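PDB 4Z3N: putative drug/sodium antiporter from Escherichia coli, which probably transports xenobiotic compounds across the cell membrane by antiport, as a MATE-family protein associated with transport of the genotoxin colibactin. Local coordinates for residues I54-H59 / M202-D207; I88-G93 / A312-V317; V114-A119 / I168-G173; A151-Y156 / G209-A214. All blocks are in the same frame, centred on the assembly; numbering follows the deposited sequence.

Contact 1 (I54-H59 / M202-D207); sequences IFWLSH and MIFVFD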
loop_
_atom_site.group_PDB
_atom_site.type_symbol
_atom_site.label_atom_id
_atom_site.label_comp_id
_atom_site.label_asym_id
_atom_site.label_seq_id
_atom_site.Cartn_x
_atom_site.Cartn_y
_atom_site.Cartn_z
ATOM N N ILE A 54 4.540 -21.084 4.248
ATOM C CA ILE A 54 4.732 -22.129 3.245
ATOM C C ILE A 54 5.823 -23.120 3.655
ATOM O O ILE A 54 5.757 -24.295 3.316
ATOM C CB ILE A 54 5.059 -21.536 1.860
ATOM C CG1 ILE A 54 5.255 -22.661 0.847
ATOM C CG2 ILE A 54 6.291 -20.659 1.927
ATOM C CD1 ILE A 54 4.144 -23.710 0.867
ATOM N N PHE A 55 6.813 -22.644 4.394
ATOM C CA PHE A 55 7.845 -23.509 4.962
ATOM C C PHE A 55 7.228 -24.596 5.834
ATOM O O PHE A 55 7.563 -25.768 5.709
ATOM C CB PHE A 55 8.842 -22.670 5.771
ATOM C CG PHE A 55 9.833 -23.474 6.571
ATOM C CD1 PHE A 55 10.636 -24.430 5.960
ATOM C CD2 PHE A 55 9.996 -23.234 7.928
ATOM C CE1 PHE A 55 11.564 -25.150 6.694
ATOM C CE2 PHE A 55 10.917 -23.947 8.668
ATOM C CZ PHE A 55 11.707 -24.908 8.050
ATOM N N TRP A 56 6.318 -24.196 6.717
ATOM C CA TRP A 56 5.642 -25.128 7.615
ATOM C C TRP A 56 4.496 -25.891 6.949
ATOM O O TRP A 56 4.173 -27.003 7.359
ATOM C CB TRP A 56 5.110 -24.386 8.831
ATOM C CG TRP A 56 6.145 -23.950 9.787
ATOM C CD1 TRP A 56 6.418 -22.673 10.163
ATOM C CD2 TRP A 56 7.044 -24.789 10.517
ATOM N NE1 TRP A 56 7.437 -22.655 11.087
ATOM C CE2 TRP A 56 7.843 -23.943 11.321
ATOM C CE3 TRP A 56 7.255 -26.172 10.571
ATOM C CZ2 TRP A 56 8.840 -24.436 12.172
ATOM C CZ3 TRP A 56 8.246 -26.659 11.414
ATOM C CH2 TRP A 56 9.025 -25.788 12.208
ATOM N N LEU A 57 3.887 -25.293 5.926
ATOM C CA LEU A 57 2.823 -25.940 5.148
ATOM C C LEU A 57 3.379 -27.086 4.293
ATOM O O LEU A 57 2.633 -27.808 3.622
ATOM C CB LEU A 57 2.112 -24.922 4.252
ATOM C CG LEU A 57 0.920 -24.152 4.821
ATOM C CD1 LEU A 57 0.585 -22.940 3.954
ATOM C CD2 LEU A 57 -0.274 -25.073 4.910
ATOM N N SER A 58 4.699 -27.240 4.322
ATOM C CA SER A 58 5.381 -28.297 3.592
ATOM C C SER A 58 5.322 -29.587 4.406
ATOM O O SER A 58 5.912 -30.603 4.024
ATOM C CB SER A 58 6.835 -27.911 3.306
ATOM O OG SER A 58 7.632 -28.007 4.475
ATOM N N HIS A 59 4.621 -29.526 5.539
ATOM C CA HIS A 59 4.527 -30.654 6.464
ATOM C C HIS A 59 5.889 -30.935 7.091
ATOM O O HIS A 59 6.220 -30.409 8.155
ATOM C CB HIS A 59 4.007 -31.916 5.761
ATOM C CG HIS A 59 2.547 -31.880 5.422
ATOM N ND1 HIS A 59 1.703 -30.875 5.850
ATOM C CD2 HIS A 59 1.781 -32.731 4.698
ATOM C CE1 HIS A 59 0.482 -31.111 5.402
ATOM N NE2 HIS A 59 0.501 -32.231 4.700
ATOM N N MET A 202 0.683 -24.945 15.990
ATOM C CA MET A 202 -0.681 -25.199 15.544
ATOM C C MET A 202 -0.748 -26.457 14.725
ATOM O O MET A 202 -1.795 -27.081 14.634
ATOM C CB MET A 202 -1.224 -24.029 14.727
ATOM C CG MET A 202 -1.183 -22.703 15.447
ATOM S SD MET A 202 -2.305 -22.663 16.851
ATOM C CE MET A 202 -1.676 -21.212 17.722
ATOM N N ILE A 203 0.368 -26.805 14.098
ATOM C CA ILE A 203 0.461 -28.010 13.273
ATOM C C ILE A 203 0.701 -29.283 14.103
ATOM O O ILE A 203 0.220 -30.365 13.768
ATOM C CB ILE A 203 1.586 -27.879 12.241
ATOM C CG1 ILE A 203 1.422 -26.599 11.441
ATOM C CG2 ILE A 203 1.592 -29.056 11.305
ATOM C CD1 ILE A 203 2.667 -26.203 10.680
ATOM N N PHE A 204 1.434 -29.132 15.199
ATOM C CA PHE A 204 2.011 -30.262 15.909
ATOM C C PHE A 204 1.341 -30.464 17.261
ATOM O O PHE A 204 0.835 -31.551 17.542
ATOM C CB PHE A 204 3.526 -30.081 16.061
ATOM C CG PHE A 204 4.273 -30.103 14.752
ATOM C CD1 PHE A 204 3.859 -30.927 13.718
ATOM C CD2 PHE A 204 5.372 -29.285 14.551
ATOM C CE1 PHE A 204 4.535 -30.945 12.504
ATOM C CE2 PHE A 204 6.052 -29.295 13.345
ATOM C CZ PHE A 204 5.634 -30.122 12.317
ATOM N N VAL A 205 1.385 -29.453 18.122
ATOM C CA VAL A 205 0.609 -29.509 19.363
ATOM C C VAL A 205 -0.918 -29.588 19.158
ATOM O O VAL A 205 -1.565 -30.504 19.658
ATOM C CB VAL A 205 0.877 -28.303 20.252
ATOM C CG1 VAL A 205 0.136 -28.474 21.557
ATOM C CG2 VAL A 205 2.368 -28.129 20.486
ATOM N N PHE A 206 -1.487 -28.622 18.436
ATOM C CA PHE A 206 -2.943 -28.515 18.308
ATOM C C PHE A 206 -3.524 -29.245 17.100
ATOM O O PHE A 206 -4.747 -29.378 16.998
ATOM C CB PHE A 206 -3.364 -27.033 18.269
ATOM C CG PHE A 206 -3.156 -26.313 19.575
ATOM C CD1 PHE A 206 -1.988 -25.620 19.816
ATOM C CD2 PHE A 206 -4.122 -26.352 20.571
ATOM C CE1 PHE A 206 -1.781 -24.965 21.028
ATOM C CE2 PHE A 206 -3.927 -25.702 21.781
ATOM C CZ PHE A 206 -2.750 -25.009 22.009
ATOM N N ASP A 207 -2.673 -29.720 16.193
ATOM C CA ASP A 207 -3.172 -30.480 15.039
ATOM C C ASP A 207 -4.230 -29.694 14.236
ATOM O O ASP A 207 -5.290 -30.227 13.896
ATOM C CB ASP A 207 -3.766 -31.807 15.524
ATOM C CG ASP A 207 -3.782 -32.886 14.456
ATOM O OD1 ASP A 207 -3.727 -34.067 14.844
ATOM O OD2 ASP A 207 -3.855 -32.585 13.246
#

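Contact 2 (I88-G93 / A312-V317); sequences IQIGMG and ALLTVV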
loop_
_atom_site.group_PDB
_atom_site.type_symbol
_atom_site.label_atom_id
_atom_site.label_comp_id
_atom_site.label_asym_id
_atom_site.label_seq_id
_atom_site.Cartn_x
_atom_site.Cartn_y
_atom_site.Cartn_z
ATOM N N ILE A 88 -7.545 4.088 6.623
ATOM C CA ILE A 88 -7.722 4.523 8.012
ATOM C C ILE A 88 -6.406 5.033 8.569
ATOM O O ILE A 88 -6.367 6.005 9.306
ATOM C CB ILE A 88 -8.262 3.393 8.904
ATOM C CG1 ILE A 88 -9.718 3.091 8.519
ATOM C CG2 ILE A 88 -8.132 3.757 10.384
ATOM C CD1 ILE A 88 -10.386 2.034 9.349
ATOM N N GLN A 89 -5.319 4.377 8.188
ATOM C CA GLN A 89 -4.016 4.762 8.688
ATOM C C GLN A 89 -3.627 6.185 8.265
ATOM O O GLN A 89 -3.146 6.954 9.091
ATOM C CB GLN A 89 -2.960 3.757 8.232
ATOM C CG GLN A 89 -1.596 4.071 8.748
ATOM C CD GLN A 89 -0.504 3.348 8.003
ATOM O OE1 GLN A 89 -0.757 2.399 7.266
ATOM N NE2 GLN A 89 0.729 3.799 8.189
ATOM N N ILE A 90 -3.847 6.521 6.994
ATOM C CA ILE A 90 -3.380 7.777 6.412
ATOM C C ILE A 90 -4.288 8.912 6.912
ATOM O O ILE A 90 -3.823 9.999 7.240
ATOM C CB ILE A 90 -3.353 7.713 4.837
ATOM C CG1 ILE A 90 -2.289 6.733 4.345
ATOM C CG2 ILE A 90 -3.029 9.068 4.208
ATOM C CD1 ILE A 90 -0.853 7.143 4.702
ATOM N N GLY A 91 -5.582 8.643 7.002
ATOM C CA GLY A 91 -6.494 9.576 7.623
ATOM C C GLY A 91 -6.010 9.898 9.029
ATOM O O GLY A 91 -5.946 11.063 9.448
ATOM N N MET A 92 -5.667 8.859 9.773
ATOM C CA MET A 92 -5.112 9.064 11.094
ATOM C C MET A 92 -3.783 9.832 11.005
ATOM O O MET A 92 -3.641 10.893 11.611
ATOM C CB MET A 92 -4.925 7.727 11.806
ATOM C CG MET A 92 -4.672 7.845 13.316
ATOM S SD MET A 92 -6.053 8.498 14.290
ATOM C CE MET A 92 -5.450 8.232 15.946
ATOM N N GLY A 93 -2.827 9.302 10.243
ATOM C CA GLY A 93 -1.531 9.927 10.084
ATOM C C GLY A 93 -1.620 11.370 9.598
ATOM O O GLY A 93 -0.867 12.245 10.019
ATOM N N ALA A 312 7.064 8.320 5.488
ATOM C CA ALA A 312 7.888 9.259 6.257
ATOM C C ALA A 312 7.546 10.690 5.881
ATOM O O ALA A 312 7.610 11.595 6.710
ATOM C CB ALA A 312 9.373 8.996 6.025
ATOM N N LEU A 313 7.171 10.858 4.618
ATOM C CA LEU A 313 6.915 12.158 4.036
ATOM C C LEU A 313 5.582 12.714 4.503
ATOM O O LEU A 313 5.426 13.931 4.632
ATOM C CB LEU A 313 6.946 12.081 2.504
ATOM C CG LEU A 313 6.642 13.416 1.813
ATOM C CD1 LEU A 313 7.761 14.458 2.053
ATOM C CD2 LEU A 313 6.403 13.201 0.350
ATOM N N LEU A 314 4.626 11.822 4.746
ATOM C CA LEU A 314 3.317 12.218 5.262
ATOM C C LEU A 314 3.459 12.949 6.624
ATOM O O LEU A 314 2.938 14.049 6.838
ATOM C CB LEU A 314 2.399 10.987 5.396
ATOM C CG LEU A 314 0.964 11.334 5.802
ATOM C CD1 LEU A 314 0.071 11.305 4.606
ATOM C CD2 LEU A 314 0.452 10.409 6.876
ATOM N N THR A 315 4.200 12.326 7.526
ATOM C CA THR A 315 4.522 12.929 8.805
ATOM C C THR A 315 5.265 14.265 8.716
ATOM O O THR A 315 4.947 15.206 9.458
ATOM C CB THR A 315 5.357 11.982 9.604
ATOM O OG1 THR A 315 4.805 10.668 9.449
ATOM C CG2 THR A 315 5.353 12.400 11.061
ATOM N N VAL A 316 6.251 14.339 7.824
ATOM C CA VAL A 316 7.057 15.541 7.692
ATOM C C VAL A 316 6.260 16.665 7.013
ATOM O O VAL A 316 6.315 17.824 7.446
ATOM C CB VAL A 316 8.356 15.265 6.909
ATOM C CG1 VAL A 316 9.062 16.570 6.589
ATOM C CG2 VAL A 316 9.262 14.337 7.706
ATOM N N VAL A 317 5.504 16.321 5.971
ATOM C CA VAL A 317 4.658 17.308 5.316
ATOM C C VAL A 317 3.534 17.713 6.251
ATOM O O VAL A 317 3.281 18.900 6.441
ATOM C CB VAL A 317 4.051 16.788 4.000
ATOM C CG1 VAL A 317 3.033 17.804 3.437
ATOM C CG2 VAL A 317 5.162 16.474 2.982
#

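Contact 3 (V114-A119 / I168-G173); sequences VGIIIA and IGVMMG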
loop_
_atom_site.group_PDB
_atom_site.type_symbol
_atom_site.label_atom_id
_atom_site.label_comp_id
_atom_site.label_asym_id
_atom_site.label_seq_id
_atom_site.Cartn_x
_atom_site.Cartn_y
_atom_site.Cartn_z
ATOM N N VAL A 114 -12.210 9.780 17.108
ATOM C CA VAL A 114 -12.835 9.719 15.795
ATOM C C VAL A 114 -12.181 8.659 14.910
ATOM O O VAL A 114 -12.853 8.023 14.099
ATOM C CB VAL A 114 -12.780 11.090 15.097
ATOM C CG1 VAL A 114 -12.869 10.943 13.583
ATOM C CG2 VAL A 114 -13.888 11.977 15.610
ATOM N N GLY A 115 -10.882 8.449 15.090
ATOM C CA GLY A 115 -10.180 7.382 14.394
ATOM C C GLY A 115 -10.714 6.001 14.754
ATOM O O GLY A 115 -10.982 5.170 13.894
ATOM N N ILE A 116 -10.883 5.767 16.047
ATOM C CA ILE A 116 -11.397 4.498 16.537
ATOM C C ILE A 116 -12.851 4.264 16.108
ATOM O O ILE A 116 -13.203 3.157 15.663
ATOM C CB ILE A 116 -11.259 4.426 18.074
ATOM C CG1 ILE A 116 -9.790 4.203 18.437
ATOM C CG2 ILE A 116 -12.106 3.299 18.661
ATOM C CD1 ILE A 116 -9.475 4.437 19.890
ATOM N N ILE A 117 -13.683 5.301 16.228
ATOM C CA ILE A 117 -15.107 5.209 15.885
ATOM C C ILE A 117 -15.314 4.896 14.402
ATOM O O ILE A 117 -16.176 4.092 14.028
ATOM C CB ILE A 117 -15.854 6.519 16.231
ATOM C CG1 ILE A 117 -16.005 6.660 17.748
ATOM C CG2 ILE A 117 -17.226 6.576 15.552
ATOM C CD1 ILE A 117 -16.751 7.898 18.176
ATOM N N ILE A 118 -14.514 5.542 13.564
ATOM C CA ILE A 118 -14.563 5.318 12.129
ATOM C C ILE A 118 -14.183 3.871 11.810
ATOM O O ILE A 118 -14.812 3.203 10.986
ATOM C CB ILE A 118 -13.633 6.317 11.394
ATOM C CG1 ILE A 118 -14.334 7.674 11.262
ATOM C CG2 ILE A 118 -13.239 5.799 10.021
ATOM C CD1 ILE A 118 -13.400 8.838 10.950
ATOM N N ALA A 119 -13.150 3.393 12.489
ATOM C CA ALA A 119 -12.680 2.028 12.336
ATOM C C ALA A 119 -13.766 1.047 12.755
ATOM O O ALA A 119 -13.918 -0.020 12.166
ATOM C CB ALA A 119 -11.413 1.808 13.162
ATOM N N ILE A 168 -5.515 -1.970 13.869
ATOM C CA ILE A 168 -4.103 -1.824 13.522
ATOM C C ILE A 168 -3.846 -0.615 12.632
ATOM O O ILE A 168 -2.832 0.064 12.775
ATOM C CB ILE A 168 -3.585 -3.090 12.824
ATOM C CG1 ILE A 168 -3.530 -4.236 13.838
ATOM C CG2 ILE A 168 -2.225 -2.847 12.181
ATOM C CD1 ILE A 168 -3.006 -5.523 13.285
ATOM N N GLY A 169 -4.764 -0.357 11.705
ATOM C CA GLY A 169 -4.732 0.867 10.922
ATOM C C GLY A 169 -4.707 2.122 11.787
ATOM O O GLY A 169 -3.822 2.965 11.644
ATOM N N VAL A 170 -5.676 2.241 12.692
ATOM C CA VAL A 170 -5.689 3.325 13.679
ATOM C C VAL A 170 -4.333 3.486 14.409
ATOM O O VAL A 170 -3.776 4.592 14.475
ATOM C CB VAL A 170 -6.787 3.100 14.740
ATOM C CG1 VAL A 170 -6.702 4.165 15.855
ATOM C CG2 VAL A 170 -8.152 3.095 14.099
ATOM N N MET A 171 -3.820 2.379 14.943
ATOM C CA MET A 171 -2.580 2.367 15.696
ATOM C C MET A 171 -1.384 2.777 14.840
ATOM O O MET A 171 -0.580 3.636 15.246
ATOM C CB MET A 171 -2.351 0.981 16.293
ATOM C CG MET A 171 -3.435 0.536 17.273
ATOM S SD MET A 171 -3.568 1.566 18.760
ATOM C CE MET A 171 -4.381 3.027 18.125
ATOM N N MET A 172 -1.273 2.156 13.666
ATOM C CA MET A 172 -0.262 2.530 12.683
ATOM C C MET A 172 -0.351 4.022 12.407
ATOM O O MET A 172 0.664 4.720 12.419
ATOM C CB MET A 172 -0.445 1.751 11.381
ATOM C CG MET A 172 -0.194 0.244 11.478
ATOM S SD MET A 172 1.539 -0.161 11.225
ATOM C CE MET A 172 1.813 0.551 9.601
ATOM N N GLY A 173 -1.571 4.503 12.174
ATOM C CA GLY A 173 -1.809 5.911 11.902
ATOM C C GLY A 173 -1.464 6.807 13.082
ATOM O O GLY A 173 -0.962 7.923 12.920
#

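Contact 4 (A151-Y156 / G209-A214); sequences ATEFYY and GVKGVA. With OLC ((2R)-2,3-dihydroxypropyl (9Z)-octadec-9-enoate), chain G.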
loop_
_atom_site.group_PDB
_atom_site.type_symbol
_atom_site.label_atom_id
_atom_site.label_comp_id
_atom_site.label_asym_id
_atom_site.label_seq_id
_atom_site.Cartn_x
_atom_site.Cartn_y
_atom_site.Cartn_z
ATOM N N ALA A 151 -14.193 -22.716 1.069
ATOM C CA ALA A 151 -14.178 -21.300 0.734
ATOM C C ALA A 151 -15.008 -20.465 1.716
ATOM O O ALA A 151 -14.529 -19.450 2.221
ATOM C CB ALA A 151 -14.673 -21.100 -0.687
ATOM N N THR A 152 -16.237 -20.901 1.995
ATOM C CA THR A 152 -17.153 -20.157 2.867
ATOM C C THR A 152 -16.657 -20.052 4.307
ATOM O O THR A 152 -16.864 -19.040 4.965
ATOM C CB THR A 152 -18.556 -20.799 2.904
ATOM O OG1 THR A 152 -19.078 -20.911 1.575
ATOM C CG2 THR A 152 -19.504 -19.965 3.754
ATOM N N GLU A 153 -16.020 -21.109 4.796
ATOM C CA GLU A 153 -15.549 -21.147 6.176
ATOM C C GLU A 153 -14.435 -20.121 6.400
ATOM O O GLU A 153 -14.398 -19.396 7.399
ATOM C CB GLU A 153 -15.069 -22.558 6.521
ATOM C CG GLU A 153 -14.697 -22.764 7.983
ATOM C CD GLU A 153 -14.250 -24.199 8.282
ATOM O OE1 GLU A 153 -14.043 -24.987 7.322
ATOM O OE2 GLU A 153 -14.114 -24.540 9.484
ATOM N N PHE A 154 -13.536 -20.064 5.436
ATOM C CA PHE A 154 -12.417 -19.155 5.469
ATOM C C PHE A 154 -12.835 -17.703 5.233
ATOM O O PHE A 154 -12.267 -16.777 5.816
ATOM C CB PHE A 154 -11.399 -19.619 4.434
ATOM C CG PHE A 154 -10.516 -20.745 4.929
ATOM C CD1 PHE A 154 -9.560 -20.475 5.914
ATOM C CD2 PHE A 154 -10.643 -22.038 4.407
ATOM C CE1 PHE A 154 -8.782 -21.500 6.400
ATOM C CE2 PHE A 154 -9.877 -23.087 4.827
ATOM C CZ PHE A 154 -8.935 -22.841 5.833
ATOM N N TYR A 155 -13.850 -17.521 4.392
ATOM C CA TYR A 155 -14.461 -16.222 4.201
ATOM C C TYR A 155 -15.010 -15.702 5.535
ATOM O O TYR A 155 -14.780 -14.554 5.925
ATOM C CB TYR A 155 -15.564 -16.305 3.144
ATOM C CG TYR A 155 -16.421 -15.049 3.023
ATOM C CD1 TYR A 155 -15.991 -13.949 2.283
ATOM C CD2 TYR A 155 -17.666 -14.973 3.631
ATOM C CE1 TYR A 155 -16.779 -12.818 2.161
ATOM C CE2 TYR A 155 -18.454 -13.845 3.516
ATOM C CZ TYR A 155 -18.006 -12.774 2.780
ATOM O OH TYR A 155 -18.791 -11.652 2.675
ATOM N N TYR A 156 -15.721 -16.571 6.235
ATOM C CA TYR A 156 -16.281 -16.269 7.540
ATOM C C TYR A 156 -15.211 -15.975 8.610
ATOM O O TYR A 156 -15.344 -15.046 9.394
ATOM C CB TYR A 156 -17.158 -17.438 7.981
ATOM C CG TYR A 156 -18.563 -17.454 7.402
ATOM C CD1 TYR A 156 -19.200 -16.279 6.987
ATOM C CD2 TYR A 156 -19.264 -18.650 7.303
ATOM C CE1 TYR A 156 -20.498 -16.314 6.481
ATOM C CE2 TYR A 156 -20.546 -18.696 6.797
ATOM C CZ TYR A 156 -21.166 -17.540 6.389
ATOM O OH TYR A 156 -22.453 -17.647 5.894
ATOM N N GLY A 209 -3.718 -27.985 11.227
ATOM C CA GLY A 209 -3.463 -27.891 9.794
ATOM C C GLY A 209 -3.285 -26.496 9.206
ATOM O O GLY A 209 -2.650 -25.623 9.805
ATOM N N VAL A 210 -3.837 -26.296 8.010
ATOM C CA VAL A 210 -3.818 -24.994 7.341
ATOM C C VAL A 210 -4.522 -23.910 8.162
ATOM O O VAL A 210 -4.032 -22.784 8.258
ATOM C CB VAL A 210 -4.467 -25.077 5.951
ATOM C CG1 VAL A 210 -4.737 -23.696 5.404
ATOM C CG2 VAL A 210 -3.570 -25.860 5.006
ATOM N N LYS A 211 -5.662 -24.261 8.757
ATOM C CA LYS A 211 -6.375 -23.361 9.659
ATOM C C LYS A 211 -5.426 -22.771 10.699
ATOM O O LYS A 211 -5.386 -21.551 10.880
ATOM C CB LYS A 211 -7.535 -24.088 10.352
ATOM C CG LYS A 211 -8.747 -24.343 9.442
ATOM C CD LYS A 211 -9.924 -24.978 10.202
ATOM C CE LYS A 211 -9.531 -26.296 10.868
ATOM N NZ LYS A 211 -10.713 -26.978 11.448
ATOM N N GLY A 212 -4.649 -23.633 11.353
ATOM C CA GLY A 212 -3.662 -23.207 12.334
ATOM C C GLY A 212 -2.612 -22.190 11.878
ATOM O O GLY A 212 -2.265 -21.286 12.649
ATOM N N VAL A 213 -2.085 -22.322 10.656
ATOM C CA VAL A 213 -1.122 -21.323 10.168
ATOM C C VAL A 213 -1.837 -19.977 9.962
ATOM O O VAL A 213 -1.305 -18.919 10.328
ATOM C CB VAL A 213 -0.401 -21.744 8.844
ATOM C CG1 VAL A 213 0.455 -22.981 9.055
ATOM C CG2 VAL A 213 -1.393 -21.962 7.735
ATOM N N ALA A 214 -3.042 -20.031 9.390
ATOM C CA ALA A 214 -3.907 -18.864 9.328
ATOM C C ALA A 214 -4.110 -18.231 10.723
ATOM O O ALA A 214 -3.911 -17.028 10.894
ATOM C CB ALA A 214 -5.227 -19.230 8.717
HETATM C C18 OLC G . -7.874 -16.310 8.950
HETATM C C17 OLC G . -7.726 -16.580 10.443
HETATM C C16 OLC G . -9.079 -16.740 11.106
HETATM C C15 OLC G . -8.972 -16.648 12.612
HETATM C C13 OLC G . -10.608 -17.645 14.298
HETATM C C14 OLC G . -10.347 -16.549 13.265
#

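Contact 1 (I54-H59 / M202-D207)
Trp56 and Ile203 meet because each first torsion turns its long branch alongside the backbone N: CG of Trp56 at chi1 -72°, CG1 of Ile203 at chi1 -53°. A nearly extended chi2 of 164° then carries the Ile203 terminal methyl across the gap, where CD1 lies 3.6 Å from Trp56 CB and 3.7 Å from Trp56 O. The methyl therefore fills the angle between the indole stem and the Trp56 carbonyl. Further out, the rim of the indole reaches the next residue, Trp56 CZ3 standing 3.9 Å from Phe204 CE2. The two aromatic side chains cross at about a right angle. CZ3 comes in at the edge of the Phe204 ring, close to its plane, and His59 O lies at the neighbouring part of the rim, 4.2 Å from Phe204 CZ.

The first segment is shaped locally. Residues Trp56 to His59 form a type I turn, with His59 N bonded to Trp56 O at 3.1 Å, and Ser58 OG donates to Phe55 O. Phe55 CE2 sits over the rim of one indole face, 4.0 Å above the plane. Trp56 also touches Asp199 and Pro200. The apolar contact joins the C-terminal ends of helices 28-56 and 181-204, a surface junction at one end of the helical bundle of the MATE fold.

Contact 2 (I88-G93 / A312-V317)
Leu314 CD2 lies over one face of the Gly93 carbonyl group, the flat group that matters at this contact. The methyl is 3.6 Å from Gly93 C and almost all of that distance is height above the plane through CA, C and O, so it comes in from directly above; Gly93 CA is 3.8 Å away from the same methyl. Gly93 O itself has a weak hydrogen bond with Ser97 OG, one turn on. Having no side chain, Gly93 leaves its backbone open to the methyl, which lies on the side of CA where a CB would point, and its CA comes within 6.9 Å of Thr315 CA.

Both methyls of Leu314 also meet Ile90. Leu314 CG stands opposite its own backbone N (chi1 -174°), which sends the two methyls out across the gap. Leu314 CD1 touches Ile90 CG2 at 3.8 Å, and Leu314 CD2 approaches Ile90 CD1 at 4.1 Å, the two side chains crossing obliquely.

These helices, 75-101 and 286-322, belong to the two separate MatE family regions of the chain, so the contact joins the halves of the MATE fold in its buried interior. It buries 142 Å² in all, and its close pairs involve only carbon atoms; a polar link runs beside it through Gln176 of helix 162-177, whose OE1 is hydrogen-bonded to Gln89 NE2 and whose backbone O is bonded to Thr315 OG1. Ile90 also packs on Glu394 of helix 382-399, and Thr315 on Met35 of helix 28-56.

Contact 3 (V114-A119 / I168-G173)
Val170 is the centre of this contact, and both of its methyls take part. Apolar side-chain packing comes first. Val170 CG2 lies 3.6 Å from Ala119 CB, while Val170 CG1 is 4.0 Å from Ile116 CG1, where the two side chains cross at about a right angle. The valine torsion explains the division of labour: with CG1 opposite the backbone N (chi1 174°), CG2 lies beside that N, and the two methyls diverge toward different residues of helix 107-132.

The second kind of interaction is side chain against backbone. Val170 CG2 also approaches the carbonyl oxygen of Gly115, at 3.5 Å. That oxygen already accepts the helical bond from Ala119 N, 3.1 Å away, and the methyl packs against it. Gly115, without a side chain, lets the backbones come near: its CA is 6.1 Å from Val170 CA.

Helix geometry and surroundings form the third group. The short axes approach to 9.6 Å and run at 156° between their directions, close to antiparallel. Ile88 of helix 75-101 touches both Ala119 and Val170, so a third helix joins the packing, and Met171 leans on Phe228 and Leu232 of helix 209-232.

Gly115 and Ala119, four residues apart on one helical face, form a small-xxx-small pattern, familiar from packed transmembrane helices. The axes are not exceptionally close here; instead the pattern receives Val170 CG2 within a buried, antiparallel pair of the MATE helical bundle.

Contact 4 (A151-Y156 / G209-A214)
Phe154 and Lys211 carry this contact between two nearly parallel helices of the MATE bundle, 149-159 and 209-232, whose short axes make an angle of 20°. The axes stay 12.5 Å apart, too far for backbone packing, so side chains must bridge the gap. The closer part is the far end of the Phe154 ring: its CZ lies 3.9 Å from Lys211 CG and 4.3 Å from Val210 CG1. The lysine stem meets the ring obliquely, the two side chains crossing at about a right angle. Ile68 and Val71 pack on the same phenylalanine, which is buried.

The outer part is looser. Lys211 is exposed, and a bend in its chain (chi3 -58°) turns CE away from Glu153, so that Lys211 CD, at 4.3 Å, is nearer Glu153 OE2 than NZ is. Glu153 OE2 is 4.6 Å from Lys211 NZ, beyond a salt bridge, although the opposite charges may still attract weakly; this oxygen instead has its hydrogen bond with Tyr157 OH. Further along helix 209-232 a bound monoolein lies beside the gap, consistent with a lipid-facing position there. The end of its acyl chain, C18, rests 3.9 Å from Ala214 CB.

Along the chain, contacts 1 and 4 interleave, since 151-156 falls between the segments of contact 1 and 209-214 follows its second segment. They touch where Leu57 CD2 meets Val210 CG2 at 3.4 Å, and their centres are 14 Å apart. Contacts 2 and 3 form a second cluster, centres 12 Å apart, with Gln89 and Met92 packing on helix 162-177; contact 3 is nested within the loop closed by contact 2. The clusters do not touch, their nearest atoms, in contacts 3 and 4, being about 12 Å apart. Contacts 1, 3 and 4 pair helices 28-56 with 181-204, 107-132 with 162-177 and 149-159 with 209-232; contact 2 reaches helix 286-322, in the other MatE region.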